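PDB 4Y2W: alanine racemase 1 from Caldanaerobacter subterraneus subsp. tengcongensis MB4, which belongs to the alanine racemase family and combines a TIM-barrel N-terminal domain with a second, strand-rich C-terminal domain. Local coordinates for residues I139-F144 / K149-M154; K34-I39 / P82-G87; K26-K31 / A210-L215. The protein carries 1 engineered substitution. All coordinates share one frame; numbering follows the deposited sequence.

Contact 1. Residues I139-F144 / K149-M154; sequences IGYIDF and KEILEM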
ATOM      1  N   ILE A 139       7.724 -22.049  -7.720  1.00 46.51           N
ATOM      2  CA  ILE A 139       7.032 -22.558  -8.912  1.00 47.01           C
ATOM      3  C   ILE A 139       8.023 -23.149  -9.908  1.00 47.19           C
ATOM      4  O   ILE A 139       9.218 -22.851  -9.862  1.00 47.40           O
ATOM      5  CB  ILE A 139       6.163 -21.488  -9.628  1.00 46.80           C
ATOM      6  CG1 ILE A 139       6.988 -20.261 -10.024  1.00 46.98           C
ATOM      7  CG2 ILE A 139       4.989 -21.076  -8.756  1.00 46.96           C
ATOM      8  CD1 ILE A 139       6.389 -19.485 -11.180  1.00 46.97           C
ATOM      9  N   GLY A 140       7.502 -23.981 -10.809  1.00 47.28           N
ATOM     10  CA  GLY A 140       8.300 -24.629 -11.842  1.00 47.67           C
ATOM     11  C   GLY A 140       8.331 -26.131 -11.664  1.00 48.51           C
ATOM     12  O   GLY A 140       7.877 -26.657 -10.646  1.00 48.57           O
ATOM     13  N   TYR A 141       8.868 -26.824 -12.665  1.00 49.82           N
ATOM     14  CA  TYR A 141       9.023 -28.274 -12.598  1.00 50.02           C
ATOM     15  C   TYR A 141      10.012 -28.671 -11.511  1.00 49.83           C
ATOM     16  O   TYR A 141      11.063 -28.043 -11.363  1.00 48.11           O
ATOM     17  CB  TYR A 141       9.534 -28.824 -13.930  1.00 50.06           C
ATOM     18  CG  TYR A 141       8.517 -28.823 -15.039  1.00 49.74           C
ATOM     19  CD1 TYR A 141       7.475 -29.745 -15.048  1.00 49.90           C
ATOM     20  CD2 TYR A 141       8.610 -27.918 -16.094  1.00 49.87           C
ATOM     21  CE1 TYR A 141       6.544 -29.757 -16.070  1.00 49.97           C
ATOM     22  CE2 TYR A 141       7.685 -27.921 -17.123  1.00 50.01           C
ATOM     23  CZ  TYR A 141       6.654 -28.841 -17.109  1.00 50.07           C
ATOM     24  OH  TYR A 141       5.735 -28.843 -18.133  1.00 50.46           O
ATOM     25  N   ILE A 142       9.670 -29.715 -10.761  1.00 51.26           N
ATOM     26  CA  ILE A 142      10.609 -30.342  -9.825  1.00 54.91           C
ATOM     27  C   ILE A 142      11.043 -31.730 -10.311  1.00 56.93           C
ATOM     28  O   ILE A 142      12.189 -32.127 -10.092  1.00 58.10           O
ATOM     29  CB  ILE A 142      10.060 -30.414  -8.376  1.00 55.56           C
ATOM     30  CG1 ILE A 142       8.680 -31.083  -8.321  1.00 56.23           C
ATOM     31  CG2 ILE A 142       9.997 -29.017  -7.774  1.00 54.48           C
ATOM     32  CD1 ILE A 142       8.260 -31.493  -6.925  1.00 56.81           C
ATOM     33  N   ASP A 143      10.132 -32.457 -10.961  1.00 57.91           N
ATOM     34  CA  ASP A 143      10.456 -33.722 -11.618  1.00 57.73           C
ATOM     35  C   ASP A 143      11.056 -33.395 -12.985  1.00 59.53           C
ATOM     36  O   ASP A 143      10.333 -33.066 -13.925  1.00 59.55           O
ATOM     37  CB  ASP A 143       9.190 -34.581 -11.755  1.00 57.36           C
ATOM     38  CG  ASP A 143       9.454 -35.948 -12.378  1.00 57.56           C
ATOM     39  OD1 ASP A 143      10.552 -36.181 -12.926  1.00 56.99           O
ATOM     40  OD2 ASP A 143       8.541 -36.797 -12.328  1.00 56.96           O
ATOM     41  N   PHE A 144      12.381 -33.477 -13.082  1.00 62.08           N
ATOM     42  CA  PHE A 144      13.108 -33.105 -14.305  1.00 64.12           C
ATOM     43  C   PHE A 144      12.847 -34.091 -15.441  1.00 64.78           C
ATOM     44  O   PHE A 144      12.933 -33.735 -16.618  1.00 62.17           O
ATOM     45  CB  PHE A 144      14.614 -33.019 -14.027  1.00 65.73           C
ATOM     46  CG  PHE A 144      15.042 -31.748 -13.335  1.00 68.37           C
ATOM     47  CD1 PHE A 144      14.214 -31.101 -12.419  1.00 69.56           C
ATOM     48  CD2 PHE A 144      16.296 -31.206 -13.585  1.00 69.86           C
ATOM     49  CE1 PHE A 144      14.620 -29.939 -11.787  1.00 69.30           C
ATOM     50  CE2 PHE A 144      16.708 -30.042 -12.954  1.00 70.07           C
ATOM     51  CZ  PHE A 144      15.869 -29.409 -12.053  1.00 69.76           C
ATOM     52  N   LYS A 149       9.880 -34.444 -20.950  1.00 56.68           N
ATOM     53  CA  LYS A 149       8.797 -34.981 -21.771  1.00 56.66           C
ATOM     54  C   LYS A 149       7.832 -33.878 -22.212  1.00 55.44           C
ATOM     55  O   LYS A 149       7.579 -33.707 -23.410  1.00 55.75           O
ATOM     56  CB  LYS A 149       8.036 -36.073 -21.010  1.00 57.34           C
ATOM     57  CG  LYS A 149       7.046 -36.845 -21.866  1.00 58.27           C
ATOM     58  CD  LYS A 149       6.128 -37.718 -21.028  1.00 59.36           C
ATOM     59  CE  LYS A 149       5.093 -38.409 -21.905  1.00 60.09           C
ATOM     60  NZ  LYS A 149       4.217 -39.330 -21.132  1.00 60.59           N
ATOM     61  N   GLU A 150       7.315 -33.128 -21.241  1.00 53.56           N
ATOM     62  CA  GLU A 150       6.315 -32.092 -21.507  1.00 52.29           C
ATOM     63  C   GLU A 150       6.886 -30.916 -22.294  1.00 51.82           C
ATOM     64  O   GLU A 150       6.217 -30.371 -23.168  1.00 52.04           O
ATOM     65  CB  GLU A 150       5.691 -31.598 -20.201  1.00 51.62           C
ATOM     66  CG  GLU A 150       4.918 -32.678 -19.457  1.00 51.36           C
ATOM     67  CD  GLU A 150       4.097 -32.139 -18.301  1.00 50.49           C
ATOM     68  OE1 GLU A 150       4.338 -30.995 -17.875  1.00 48.61           O
ATOM     69  OE2 GLU A 150       3.204 -32.866 -17.821  1.00 51.20           O
ATOM     70  N   ILE A 151       8.123 -30.536 -21.988  1.00 51.87           N
ATOM     71  CA  ILE A 151       8.798 -29.459 -22.710  1.00 52.25           C
ATOM     72  C   ILE A 151       9.019 -29.833 -24.176  1.00 54.11           C
ATOM     73  O   ILE A 151       8.913 -28.978 -25.056  1.00 55.30           O
ATOM     74  CB  ILE A 151      10.137 -29.083 -22.035  1.00 51.91           C
ATOM     75  CG1 ILE A 151       9.863 -28.372 -20.705  1.00 51.69           C
ATOM     76  CG2 ILE A 151      10.972 -28.174 -22.929  1.00 52.19           C
ATOM     77  CD1 ILE A 151      11.060 -28.294 -19.784  1.00 51.97           C
ATOM     78  N   LEU A 152       9.315 -31.106 -24.438  1.00 56.11           N
ATOM     79  CA  LEU A 152       9.529 -31.578 -25.812  1.00 56.28           C
ATOM     80  C   LEU A 152       8.235 -31.589 -26.626  1.00 54.91           C
ATOM     81  O   LEU A 152       8.262 -31.367 -27.836  1.00 55.33           O
ATOM     82  CB  LEU A 152      10.188 -32.966 -25.826  1.00 57.49           C
ATOM     83  CG  LEU A 152      11.702 -32.977 -25.555  1.00 57.39           C
ATOM     84  CD1 LEU A 152      12.181 -34.362 -25.141  1.00 57.62           C
ATOM     85  CD2 LEU A 152      12.479 -32.483 -26.768  1.00 56.69           C
ATOM     86  N   GLU A 153       7.109 -31.843 -25.967  1.00 53.57           N
ATOM     87  CA  GLU A 153       5.810 -31.772 -26.630  1.00 53.11           C
ATOM     88  C   GLU A 153       5.495 -30.327 -27.009  1.00 53.94           C
ATOM     89  O   GLU A 153       5.083 -30.049 -28.140  1.00 53.25           O
ATOM     90  CB  GLU A 153       4.710 -32.345 -25.735  1.00 53.07           C
ATOM     91  CG  GLU A 153       3.433 -32.694 -26.488  1.00 53.67           C
ATOM     92  CD  GLU A 153       2.406 -33.423 -25.633  1.00 54.45           C
ATOM     93  OE1 GLU A 153       1.217 -33.421 -26.018  1.00 53.58           O
ATOM     94  OE2 GLU A 153       2.778 -33.998 -24.582  1.00 54.22           O
ATOM     95  N   MET A 154       5.715 -29.411 -26.067  1.00 54.27           N
ATOM     96  CA  MET A 154       5.498 -27.978 -26.293  1.00 53.55           C
ATOM     97  C   MET A 154       6.286 -27.443 -27.486  1.00 55.05           C
ATOM     98  O   MET A 154       5.813 -26.554 -28.196  1.00 54.90           O
ATOM     99  CB  MET A 154       5.875 -27.175 -25.048  1.00 52.60           C
ATOM    100  CG  MET A 154       4.916 -27.342 -23.883  1.00 52.20           C
ATOM    101  SD  MET A 154       5.460 -26.426 -22.431  1.00 50.86           S
ATOM    102  CE  MET A 154       4.756 -27.418 -21.115  1.00 51.18           C
TER

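Contact 2. Residues K34-I39 / P82-G87; sequences KIMAVI and PILIFG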
ATOM      1  N   LYS A  34      21.401 -10.131 -22.827  1.00 64.50           N
ATOM      2  CA  LYS A  34      20.189  -9.308 -22.835  1.00 63.13           C
ATOM      3  C   LYS A  34      19.740  -8.957 -21.420  1.00 60.23           C
ATOM      4  O   LYS A  34      20.027  -9.685 -20.467  1.00 59.00           O
ATOM      5  CB  LYS A  34      19.055 -10.031 -23.565  1.00 64.92           C
ATOM      6  CG  LYS A  34      19.397 -10.421 -24.994  1.00 67.26           C
ATOM      7  CD  LYS A  34      18.206 -11.020 -25.723  1.00 68.44           C
ATOM      8  CE  LYS A  34      18.604 -11.478 -27.117  1.00 69.52           C
ATOM      9  NZ  LYS A  34      17.421 -11.815 -27.954  1.00 69.83           N
ATOM     10  N   ILE A  35      19.027  -7.841 -21.292  1.00 56.93           N
ATOM     11  CA  ILE A  35      18.564  -7.371 -19.988  1.00 54.72           C
ATOM     12  C   ILE A  35      17.038  -7.299 -19.923  1.00 51.84           C
ATOM     13  O   ILE A  35      16.398  -6.682 -20.776  1.00 51.94           O
ATOM     14  CB  ILE A  35      19.183  -6.001 -19.641  1.00 54.58           C
ATOM     15  CG1 ILE A  35      20.691  -6.178 -19.421  1.00 55.40           C
ATOM     16  CG2 ILE A  35      18.517  -5.405 -18.405  1.00 54.65           C
ATOM     17  CD1 ILE A  35      21.453  -4.904 -19.135  1.00 55.99           C
ATOM     18  N   MET A  36      16.476  -7.947 -18.905  1.00 47.83           N
ATOM     19  CA  MET A  36      15.052  -7.878 -18.612  1.00 45.08           C
ATOM     20  C   MET A  36      14.853  -7.040 -17.360  1.00 44.39           C
ATOM     21  O   MET A  36      15.164  -7.489 -16.256  1.00 44.59           O
ATOM     22  CB  MET A  36      14.482  -9.278 -18.380  1.00 44.10           C
ATOM     23  CG  MET A  36      13.089  -9.289 -17.767  1.00 43.31           C
ATOM     24  SD  MET A  36      12.468 -10.946 -17.470  1.00 41.79           S
ATOM     25  CE  MET A  36      11.894 -11.370 -19.109  1.00 41.99           C
ATOM     26  N   ALA A  37      14.328  -5.831 -17.524  1.00 43.92           N
ATOM     27  CA  ALA A  37      14.039  -4.966 -16.379  1.00 42.62           C
ATOM     28  C   ALA A  37      12.815  -5.488 -15.618  1.00 41.00           C
ATOM     29  O   ALA A  37      11.699  -5.472 -16.136  1.00 40.46           O
ATOM     30  CB  ALA A  37      13.814  -3.533 -16.836  1.00 42.24           C
ATOM     31  N   VAL A  38      13.036  -5.975 -14.401  1.00 39.64           N
ATOM     32  CA  VAL A  38      11.934  -6.349 -13.523  1.00 39.06           C
ATOM     33  C   VAL A  38      11.355  -5.050 -12.977  1.00 38.22           C
ATOM     34  O   VAL A  38      12.053  -4.289 -12.311  1.00 38.02           O
ATOM     35  CB  VAL A  38      12.397  -7.256 -12.364  1.00 39.28           C
ATOM     36  CG1 VAL A  38      11.242  -7.568 -11.422  1.00 38.70           C
ATOM     37  CG2 VAL A  38      13.009  -8.541 -12.910  1.00 40.16           C
ATOM     38  N   ILE A  39      10.091  -4.787 -13.292  1.00 37.57           N
ATOM     39  CA  ILE A  39       9.413  -3.581 -12.825  1.00 38.04           C
ATOM     40  C   ILE A  39       8.057  -3.947 -12.224  1.00 38.69           C
ATOM     41  O   ILE A  39       7.083  -3.195 -12.340  1.00 38.49           O
ATOM     42  CB  ILE A  39       9.265  -2.527 -13.951  1.00 37.75           C
ATOM     43  CG1 ILE A  39       8.516  -3.102 -15.160  1.00 38.27           C
ATOM     44  CG2 ILE A  39      10.635  -2.028 -14.382  1.00 37.31           C
ATOM     45  CD1 ILE A  39       8.170  -2.072 -16.215  1.00 38.16           C
ATOM     46  N   PRO A  82       8.845  -6.463 -25.390  1.00 46.36           N
ATOM     47  CA  PRO A  82       8.281  -7.738 -24.936  1.00 45.37           C
ATOM     48  C   PRO A  82       8.148  -7.793 -23.418  1.00 43.76           C
ATOM     49  O   PRO A  82       9.026  -7.303 -22.708  1.00 42.94           O
ATOM     50  CB  PRO A  82       9.308  -8.774 -25.416  1.00 45.77           C
ATOM     51  CG  PRO A  82      10.031  -8.112 -26.537  1.00 45.50           C
ATOM     52  CD  PRO A  82      10.084  -6.660 -26.167  1.00 45.82           C
ATOM     53  N   ILE A  83       7.056  -8.385 -22.936  1.00 42.68           N
ATOM     54  CA  ILE A  83       6.774  -8.467 -21.503  1.00 41.89           C
ATOM     55  C   ILE A  83       6.554  -9.918 -21.083  1.00 41.51           C
ATOM     56  O   ILE A  83       5.862 -10.670 -21.776  1.00 41.26           O
ATOM     57  CB  ILE A  83       5.508  -7.672 -21.137  1.00 42.02           C
ATOM     58  CG1 ILE A  83       5.648  -6.209 -21.564  1.00 41.98           C
ATOM     59  CG2 ILE A  83       5.219  -7.777 -19.640  1.00 41.97           C
ATOM     60  CD1 ILE A  83       4.323  -5.510 -21.769  1.00 41.80           C
ATOM     61  N   LEU A  84       7.136 -10.294 -19.943  1.00 40.90           N
ATOM     62  CA  LEU A  84       6.985 -11.640 -19.387  1.00 40.17           C
ATOM     63  C   LEU A  84       6.208 -11.590 -18.082  1.00 40.00           C
ATOM     64  O   LEU A  84       6.534 -10.809 -17.190  1.00 39.83           O
ATOM     65  CB  LEU A  84       8.355 -12.285 -19.141  1.00 39.46           C
ATOM     66  CG  LEU A  84       8.361 -13.607 -18.362  1.00 38.97           C
ATOM     67  CD1 LEU A  84       7.609 -14.700 -19.103  1.00 38.70           C
ATOM     68  CD2 LEU A  84       9.782 -14.048 -18.065  1.00 39.17           C
ATOM     69  N   ILE A  85       5.188 -12.437 -17.981  1.00 40.69           N
ATOM     70  CA  ILE A  85       4.412 -12.598 -16.756  1.00 40.84           C
ATOM     71  C   ILE A  85       4.933 -13.811 -15.981  1.00 41.58           C
ATOM     72  O   ILE A  85       4.764 -14.947 -16.419  1.00 41.16           O
ATOM     73  CB  ILE A  85       2.914 -12.794 -17.070  1.00 40.24           C
ATOM     74  CG1 ILE A  85       2.369 -11.575 -17.821  1.00 40.09           C
ATOM     75  CG2 ILE A  85       2.121 -13.033 -15.788  1.00 39.73           C
ATOM     76  CD1 ILE A  85       1.086 -11.836 -18.581  1.00 40.02           C
ATOM     77  N   PHE A  86       5.569 -13.560 -14.837  1.00 43.47           N
ATOM     78  CA  PHE A  86       6.090 -14.632 -13.983  1.00 44.24           C
ATOM     79  C   PHE A  86       4.959 -15.490 -13.437  1.00 45.23           C
ATOM     80  O   PHE A  86       5.078 -16.715 -13.354  1.00 47.01           O
ATOM     81  CB  PHE A  86       6.881 -14.065 -12.799  1.00 44.30           C
ATOM     82  CG  PHE A  86       8.107 -13.290 -13.192  1.00 44.79           C
ATOM     83  CD1 PHE A  86       9.124 -13.893 -13.917  1.00 45.39           C
ATOM     84  CD2 PHE A  86       8.254 -11.961 -12.820  1.00 45.48           C
ATOM     85  CE1 PHE A  86      10.258 -13.183 -14.278  1.00 45.41           C
ATOM     86  CE2 PHE A  86       9.387 -11.245 -13.175  1.00 45.77           C
ATOM     87  CZ  PHE A  86      10.391 -11.857 -13.907  1.00 45.51           C
ATOM     88  N   GLY A  87       3.860 -14.839 -13.065  1.00 45.65           N
ATOM     89  CA  GLY A  87       2.760 -15.505 -12.389  1.00 45.45           C
ATOM     90  C   GLY A  87       1.849 -16.293 -13.304  1.00 46.20           C
ATOM     91  O   GLY A  87       2.071 -16.386 -14.513  1.00 47.00           O
TER

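Contact 3. Residues K26-K31 / A210-L215; sequences KKIVGK and AAILNL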
ATOM      1  N   LYS A  26      24.594  -3.007 -17.674  1.00 61.96           N
ATOM      2  CA  LYS A  26      25.186  -3.346 -18.971  1.00 62.02           C
ATOM      3  C   LYS A  26      26.717  -3.454 -18.921  1.00 62.46           C
ATOM      4  O   LYS A  26      27.309  -4.252 -19.648  1.00 62.57           O
ATOM      5  CB  LYS A  26      24.764  -2.335 -20.042  1.00 61.19           C
ATOM      6  CG  LYS A  26      23.308  -2.464 -20.459  1.00 61.29           C
ATOM      7  CD  LYS A  26      22.959  -1.577 -21.649  1.00 61.57           C
ATOM      8  CE  LYS A  26      23.389  -2.192 -22.974  1.00 60.94           C
ATOM      9  NZ  LYS A  26      22.677  -3.466 -23.279  1.00 60.95           N
ATOM     10  N   LYS A  27      27.349  -2.655 -18.066  1.00 63.16           N
ATOM     11  CA  LYS A  27      28.801  -2.706 -17.889  1.00 64.93           C
ATOM     12  C   LYS A  27      29.254  -4.026 -17.263  1.00 67.01           C
ATOM     13  O   LYS A  27      30.307  -4.548 -17.620  1.00 68.06           O
ATOM     14  CB  LYS A  27      29.282  -1.536 -17.026  1.00 64.90           C
ATOM     15  CG  LYS A  27      29.086  -0.168 -17.664  1.00 64.53           C
ATOM     16  CD  LYS A  27      29.401   0.952 -16.683  1.00 65.53           C
ATOM     17  CE  LYS A  27      29.310   2.319 -17.344  1.00 65.25           C
ATOM     18  NZ  LYS A  27      29.648   3.425 -16.407  1.00 64.68           N
ATOM     19  N   ILE A  28      28.451  -4.557 -16.341  1.00 70.01           N
ATOM     20  CA  ILE A  28      28.773  -5.800 -15.626  1.00 72.37           C
ATOM     21  C   ILE A  28      28.633  -7.031 -16.524  1.00 72.99           C
ATOM     22  O   ILE A  28      29.474  -7.932 -16.479  1.00 74.80           O
ATOM     23  CB  ILE A  28      27.869  -5.993 -14.378  1.00 73.81           C
ATOM     24  CG1 ILE A  28      28.015  -4.813 -13.405  1.00 74.73           C
ATOM     25  CG2 ILE A  28      28.183  -7.309 -13.670  1.00 73.82           C
ATOM     26  CD1 ILE A  28      29.442  -4.487 -13.020  1.00 75.26           C
ATOM     27  N   VAL A  29      27.567  -7.071 -17.321  1.00 73.41           N
ATOM     28  CA  VAL A  29      27.309  -8.203 -18.219  1.00 73.92           C
ATOM     29  C   VAL A  29      27.980  -7.999 -19.573  1.00 74.42           C
ATOM     30  O   VAL A  29      28.439  -6.902 -19.893  1.00 74.38           O
ATOM     31  CB  VAL A  29      25.793  -8.447 -18.434  1.00 73.20           C
ATOM     32  CG1 VAL A  29      25.071  -8.546 -17.097  1.00 72.83           C
ATOM     33  CG2 VAL A  29      25.166  -7.362 -19.306  1.00 73.20           C
ATOM     34  N   GLY A  30      28.023  -9.065 -20.368  1.00 76.15           N
ATOM     35  CA  GLY A  30      28.603  -9.009 -21.708  1.00 77.48           C
ATOM     36  C   GLY A  30      27.808  -8.116 -22.643  1.00 78.33           C
ATOM     37  O   GLY A  30      26.732  -7.629 -22.291  1.00 78.00           O
ATOM     38  N   LYS A  31      28.339  -7.902 -23.842  1.00 78.99           N
ATOM     39  CA  LYS A  31      27.680  -7.050 -24.828  1.00 79.90           C
ATOM     40  C   LYS A  31      26.542  -7.796 -25.535  1.00 79.32           C
ATOM     41  O   LYS A  31      25.621  -7.170 -26.067  1.00 78.42           O
ATOM     42  CB  LYS A  31      28.697  -6.520 -25.844  1.00 81.35           C
ATOM     43  CG  LYS A  31      28.289  -5.205 -26.492  1.00 83.53           C
ATOM     44  CD  LYS A  31      29.491  -4.439 -27.025  1.00 85.39           C
ATOM     45  CE  LYS A  31      29.105  -3.037 -27.469  1.00 86.30           C
ATOM     46  NZ  LYS A  31      28.174  -3.050 -28.631  1.00 87.04           N
ATOM     47  N   ALA A 210      21.351 -10.284  -7.145  1.00 53.56           N
ATOM     48  CA  ALA A 210      22.374 -10.868  -6.276  1.00 53.53           C
ATOM     49  C   ALA A 210      23.390 -11.697  -7.059  1.00 54.42           C
ATOM     50  O   ALA A 210      24.597 -11.592  -6.833  1.00 54.41           O
ATOM     51  CB  ALA A 210      21.724 -11.715  -5.195  1.00 52.93           C
ATOM     52  N   ALA A 211      22.892 -12.519  -7.978  1.00 55.84           N
ATOM     53  CA  ALA A 211      23.745 -13.364  -8.811  1.00 56.22           C
ATOM     54  C   ALA A 211      24.406 -12.576  -9.944  1.00 57.70           C
ATOM     55  O   ALA A 211      25.471 -12.957 -10.424  1.00 60.65           O
ATOM     56  CB  ALA A 211      22.940 -14.522  -9.374  1.00 55.80           C
ATOM     57  N   ILE A 212      23.775 -11.488 -10.376  1.00 57.77           N
ATOM     58  CA  ILE A 212      24.353 -10.633 -11.414  1.00 57.78           C
ATOM     59  C   ILE A 212      25.653  -9.991 -10.931  1.00 58.11           C
ATOM     60  O   ILE A 212      26.608  -9.855 -11.700  1.00 58.93           O
ATOM     61  CB  ILE A 212      23.357  -9.540 -11.857  1.00 57.48           C
ATOM     62  CG1 ILE A 212      22.188 -10.172 -12.616  1.00 57.53           C
ATOM     63  CG2 ILE A 212      24.035  -8.499 -12.746  1.00 57.28           C
ATOM     64  CD1 ILE A 212      20.921  -9.345 -12.585  1.00 58.04           C
ATOM     65  N   LEU A 213      25.684  -9.598  -9.661  1.00 57.59           N
ATOM     66  CA  LEU A 213      26.870  -8.975  -9.078  1.00 58.17           C
ATOM     67  C   LEU A 213      27.967 -10.003  -8.810  1.00 57.76           C
ATOM     68  O   LEU A 213      29.127  -9.803  -9.181  1.00 56.53           O
ATOM     69  CB  LEU A 213      26.505  -8.258  -7.776  1.00 58.48           C
ATOM     70  CG  LEU A 213      25.539  -7.074  -7.904  1.00 58.67           C
ATOM     71  CD1 LEU A 213      24.996  -6.677  -6.540  1.00 58.68           C
ATOM     72  CD2 LEU A 213      26.209  -5.886  -8.581  1.00 58.65           C
ATOM     73  N   ASN A 214      27.580 -11.107  -8.179  1.00 57.95           N
ATOM     74  CA  ASN A 214      28.522 -12.111  -7.695  1.00 57.37           C
ATOM     75  C   ASN A 214      28.874 -13.155  -8.751  1.00 57.79           C
ATOM     76  O   ASN A 214      30.039 -13.326  -9.112  1.00 60.22           O
ATOM     77  CB  ASN A 214      27.931 -12.827  -6.475  1.00 56.38           C
ATOM     78  CG  ASN A 214      27.596 -11.883  -5.335  1.00 55.79           C
ATOM     79  OD1 ASN A 214      27.943 -10.702  -5.362  1.00 54.38           O
ATOM     80  ND2 ASN A 214      26.908 -12.407  -4.322  1.00 55.31           N
ATOM     81  N   LEU A 215      27.850 -13.844  -9.240  1.00 56.99           N
ATOM     82  CA  LEU A 215      28.020 -15.047 -10.054  1.00 56.09           C
ATOM     83  C   LEU A 215      28.080 -14.727 -11.546  1.00 55.51           C
ATOM     84  O   LEU A 215      27.051 -14.695 -12.222  1.00 56.99           O
ATOM     85  CB  LEU A 215      26.864 -16.018  -9.775  1.00 56.08           C
ATOM     86  CG  LEU A 215      26.817 -16.778  -8.438  1.00 55.83           C
ATOM     87  CD1 LEU A 215      27.411 -16.023  -7.260  1.00 56.28           C
ATOM     88  CD2 LEU A 215      25.383 -17.166  -8.112  1.00 55.30           C
TER

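Contact 1. Residues I139-F144 / K149-M154
The extended backbone around Tyr141 leads directly into helix 144-155, which brings Glu150, Ile151 and Met154 round to meet the tyrosine. This is a beta-alpha connection of the TIM barrel: the loop follows strand 126-131, and helix 144-155 comes next in the chain. Asp143 is the N-cap of that helix, and its OD1 accepts a hydrogen bond from Leu146 N. Tyr141 carries the contact with its hydroxyl end. Its CG lies anti to the carbonyl carbon (chi1 -73°), and the ring reaches toward the helix. Tyr141 OH donates a hydrogen bond to Glu150 OE1 at 2.6 Å. The oxygen receives it on its anti lone pair and lies at the ring edge, near the ring plane. The carboxylate is turned steeply against the ring, with the planes 73° apart. Glu150 OE1 also receives a weak hydrogen bond from Ile109 N, so the oxygen has a second, weaker donor. Apolar groups complete the setting. Tyr141, Ile151 and Met154 all rest on Ile130 of strand 126-131. Ile151 CG1 approaches the ring obliquely, 4.2 Å from Tyr141 CE2. The extended chain of Met154 places its methyl CE 3.4 Å from Tyr141 OH.

Contact 2. Residues K34-I39 / P82-G87
Met36 and Leu84 meet almost at a right angle, with the methionine chain running across the leucine. Both have CG anti to the backbone N (chi1 167° for Met36 and 171° for Leu84), and the two chains meet between the strands. The Met36 chain then bends at chi3. This turns its methyl back onto the leucine, so that Met36 CE lies 3.6 Å from Leu84 CD2.

The sulfur also meets an aromatic ring. Met36 SD lies obliquely to the Phe86 ring, 5.3 Å from its centroid and 64° off the ring normal. This is a Met-aromatic contact, and the nearest ring atom is Phe86 CZ, 4.2 Å from Met36 SD. Val38 approaches the same end of the ring from its edge: Val38 CG2 is 4.3 Å from Phe86 CZ, near the ring plane. No hydrogen bond joins the two segments, and the backbones stay apart, with Met36 CA and Ile83 CA 8.8 Å from each other.

Strand 62-65 lies between these two strands in the sheet. Met36, Val38, Leu84 and Phe86 meet inside the barrel, while Ile83 and Ile85 face helix 68-76 on the outside. Met36 and Val38 also touch Arg224, and a phosphate ion lies about 4 Å from the Val38 side chain. The contact forms part of the apolar interior of a parallel eight-stranded TIM barrel, close to a ligand pocket that includes Lys40.

Contact 3. Residues K26-K31 / A210-L215
Ile28 and Val29 pack against Ile212 where the end of helix 15-28 comes up to helix 209-214. Both helices belong to the TIM-barrel part of the chain. The first leads to the opening barrel strand, 34-38. The second sits between strands 203-208 and 222-224, the last two of the barrel. The nearest pair of CA atoms is Ile28 CA and Leu213 CA, 7.5 Å apart.

The side-chain contacts are apolar. Ile28 CG2 lies 4.4 Å from Ile212 CG2, methyl to methyl. Val29 CG1 reaches the same Ile212 CG2 at 4.5 Å, so one branch of Ile212 serves both residues. Val29 is the first residue to leave helical backbone angles, with psi at 168°. The chain turns away there, yet Val29 stays buried beside Ile28. Ile28 also touches Val242 of a loop, which extends the apolar patch.

No hydrogen bond crosses between the segments. Two carbonyls of helix 209-214 have partners elsewhere. Ile212 O accepts a hydrogen bond from His219 NE2, and Leu213 O accepts one from Lys241 NZ.

The remaining kind of contact sets a methyl against a carbonyl. The Ile28 CG2 branch stands anti to the backbone N, with CG1 beside that N (chi1 -59°). This directs the methyl at the backbone of the other helix, where Ile28 CG2 lies 3.6 Å from Ile212 O.

From the N terminus, the chain first meets contact 3 at 26-31 and soon enters contact 2 at 34-39. Contact 2 closes at 82-87, joining the first and third barrel strands. Contact 1 then opens at 139-144 and closes at once at 149-154, on the helix after the fifth strand. Contact 3 closes last, at 210-215, joining the helix before the first barrel strand to the helix between the seventh and eighth. Contacts 2 and 1 therefore lie in series, both nested within the long loop of contact 3, and none cross. Contacts 2 and 3 touch where Ile35 CD1 packs against Lys26 CG. Ile139 CD1 of contact 1 lies 3.8 Å from Phe86 O of contact 2.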